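Local coordinates for protein hydrolase (Rhizobium meliloti, PDB 5HOE) that is a carbohydrate acetylesterase of the SGNH hydrolase clan, probably removing acetyl groups from sugars by cleaving their ester bonds, at residues A[22-27]-A[103-108]. Numbering follows the deposited sequence. Where two conformers were deposited one is given.
Sequences FGDSLT and IMLGTN. With PO4 (phosphate ion), chain E.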
loop_
_atom_site.group_PDB
_atom_site.type_symbol
_atom_site.label_atom_id
_atom_site.label_comp_id
_atom_site.label_asym_id
_atom_site.label_seq_id
_atom_site.Cartn_x
_atom_site.Cartn_y
_atom_site.Cartn_z
ATOM N N PHE A 22 -28.517 10.223 0.412
ATOM C CA PHE A 22 -27.404 9.276 0.522
ATOM C C PHE A 22 -27.673 8.266 1.640
ATOM O O PHE A 22 -27.783 8.649 2.809
ATOM C CB PHE A 22 -26.112 10.051 0.787
ATOM C CG PHE A 22 -24.843 9.245 0.572
ATOM C CD1 PHE A 22 -24.503 8.773 -0.695
ATOM C CD2 PHE A 22 -23.963 8.997 1.616
ATOM C CE1 PHE A 22 -23.340 8.050 -0.893
ATOM C CE2 PHE A 22 -22.802 8.275 1.405
ATOM C CZ PHE A 22 -22.492 7.822 0.146
ATOM N N GLY A 23 -27.781 6.982 1.287
ATOM C CA GLY A 23 -28.170 5.997 2.273
ATOM C C GLY A 23 -27.807 4.564 1.934
ATOM O O GLY A 23 -27.022 4.282 1.010
ATOM N N ASP A 24 -28.410 3.648 2.696
ATOM C CA ASP A 24 -28.211 2.205 2.603
ATOM C C ASP A 24 -29.490 1.550 2.053
ATOM O O ASP A 24 -30.202 2.185 1.264
ATOM C CB ASP A 24 -27.729 1.666 3.952
ATOM C CG ASP A 24 -28.692 1.954 5.088
ATOM O OD1 ASP A 24 -29.919 2.094 4.865
ATOM O OD2 ASP A 24 -28.201 2.027 6.228
ATOM N N SER A 25 -29.765 0.284 2.438
ATOM C CA SER A 25 -30.960 -0.397 1.941
ATOM C C SER A 25 -32.248 0.333 2.312
ATOM O O SER A 25 -33.268 0.179 1.618
ATOM C CB SER A 25 -31.029 -1.827 2.474
ATOM O OG SER A 25 -31.042 -1.829 3.896
ATOM N N LEU A 26 -32.252 1.071 3.428
ATOM C CA LEU A 26 -33.471 1.794 3.784
ATOM C C LEU A 26 -33.791 2.865 2.753
ATOM O O LEU A 26 -34.965 3.221 2.574
ATOM C CB LEU A 26 -33.344 2.457 5.153
ATOM C CG LEU A 26 -32.931 1.579 6.324
ATOM C CD1 LEU A 26 -32.739 2.427 7.585
ATOM C CD2 LEU A 26 -33.942 0.465 6.519
ATOM N N THR A 27 -32.765 3.376 2.066
ATOM C CA THR A 27 -32.923 4.384 1.023
ATOM C C THR A 27 -33.061 3.745 -0.356
ATOM O O THR A 27 -33.914 4.162 -1.150
ATOM C CB THR A 27 -31.748 5.364 1.095
ATOM O OG1 THR A 27 -31.784 6.044 2.368
ATOM C CG2 THR A 27 -31.832 6.400 0.003
ATOM N N ILE A 103 -28.455 12.462 4.715
ATOM C CA ILE A 103 -27.625 11.291 4.979
ATOM C C ILE A 103 -28.316 10.441 6.026
ATOM O O ILE A 103 -28.455 10.869 7.178
ATOM C CB ILE A 103 -26.225 11.671 5.480
ATOM C CG1 ILE A 103 -25.587 12.738 4.580
ATOM C CG2 ILE A 103 -25.364 10.422 5.518
ATOM C CD1 ILE A 103 -24.216 13.217 5.054
ATOM N N MET A 104 -28.726 9.227 5.647
ATOM C CA MET A 104 -29.291 8.271 6.596
ATOM C C MET A 104 -28.435 7.004 6.521
ATOM O O MET A 104 -28.629 6.165 5.635
ATOM C CB MET A 104 -30.773 7.973 6.347
ATOM C CG MET A 104 -31.359 7.100 7.483
ATOM S SD MET A 104 -33.165 6.909 7.559
ATOM C CE MET A 104 -33.363 6.305 5.913
ATOM N N LEU A 105 -27.475 6.883 7.437
ATOM C CA LEU A 105 -26.560 5.745 7.485
ATOM C C LEU A 105 -26.226 5.475 8.941
ATOM O O LEU A 105 -26.416 6.335 9.808
ATOM C CB LEU A 105 -25.258 6.069 6.736
ATOM C CG LEU A 105 -25.315 6.096 5.221
ATOM C CD1 LEU A 105 -24.034 6.657 4.581
ATOM C CD2 LEU A 105 -25.641 4.712 4.710
ATOM N N GLY A 106 -25.649 4.297 9.187
ATOM C CA GLY A 106 -25.156 3.927 10.493
ATOM C C GLY A 106 -25.606 2.544 10.925
ATOM O O GLY A 106 -24.920 1.862 11.704
ATOM N N THR A 107 -26.761 2.114 10.419
ATOM C CA THR A 107 -27.261 0.796 10.790
ATOM C C THR A 107 -26.241 -0.294 10.470
ATOM O O THR A 107 -26.007 -1.197 11.283
ATOM C CB THR A 107 -28.577 0.509 10.084
ATOM O OG1 THR A 107 -29.535 1.517 10.419
ATOM C CG2 THR A 107 -29.107 -0.872 10.485
ATOM N N ASN A 108 -25.588 -0.209 9.307
ATOM C CA ASN A 108 -24.688 -1.299 8.940
ATOM C C ASN A 108 -23.393 -1.264 9.727
ATOM O O ASN A 108 -22.772 -2.317 9.918
ATOM C CB ASN A 108 -24.472 -1.332 7.434
ATOM C CG ASN A 108 -25.725 -1.713 6.721
ATOM O OD1 ASN A 108 -26.394 -2.681 7.123
ATOM N ND2 ASN A 108 -26.088 -0.965 5.692
HETATM P P PO4 E . -28.895 -3.210 4.821
HETATM O O1 PO4 E . -28.378 -1.912 4.267
HETATM O O2 PO4 E . -29.486 -2.968 6.184
HETATM O O3 PO4 E . -29.838 -4.001 3.950
HETATM O O4 PO4 E . -27.799 -4.222 4.904
HETATM O O HOH W 1 -25.642 2.071 7.276
HETATM O O HOH W 2 -28.696 3.415 8.510
HETATM O O HOH W 3 -30.548 4.700 4.461
#
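Phe22 and Ile103 pair in parallel at the ends of strands 17-23 and 100-104, where Met104 N donates a 3.0 Å bond to Phe22 O, and past Gly23 and Met104 the two segments diverge. Phe22, its CG anti to the backbone N (chi1 -165°), meets Leu105 CD1 at 3.8 Å through CE2, while CG2 of Ile103 lies near the edge of the ring; helix 84-95 also packs on the ring, so a large apolar residue suits this buried face. The other methyl of Leu105, CD2, rests 3.5 Å from Gly23 C. Glycine suits position 23, where a CB would run into Thr27 OG1. On the face opposite Phe22 and Ile103, the bent end of Met104 brings CE to Leu26 CB at 3.9 Å, and to the Thr27 side chain, whose hydroxyl is hydrogen-bonded to Trp48.

The sequence Gly23-Asp24-Ser25-Leu26 is the GDSL motif of the SGNH hydrolases, and Gly106-Thr107-Asn108 carries the asparagine of their block III. Asp24 is the N-cap of the helix: its OD1 accepts from Leu26 N on its anti side, 23° out of the carboxylate plane. OD2 accepts hydrogen bonds from two waters; the first accepts from Gly106 N and Asn108 N, the second from Thr107 N, linking the buried carboxylate to the backbone of 106-108. A third water accepts from Asp24 N and Thr27 OG1 and donates to Asp24 OD1 and Met104 O. Gly106 has a positive phi, at which a CB would press on the preceding carbonyl. Asn108 ND2 reaches O1 of a bound phosphate at 2.9 Å, nearly straight (168°), and is also hydrogen-bonded to Arg70 O; Ser25 N donates to the same O1. This shared grip is consistent with an oxyanion hole beside Ser25, the probable nucleophile of a triad with His209 and Asp206.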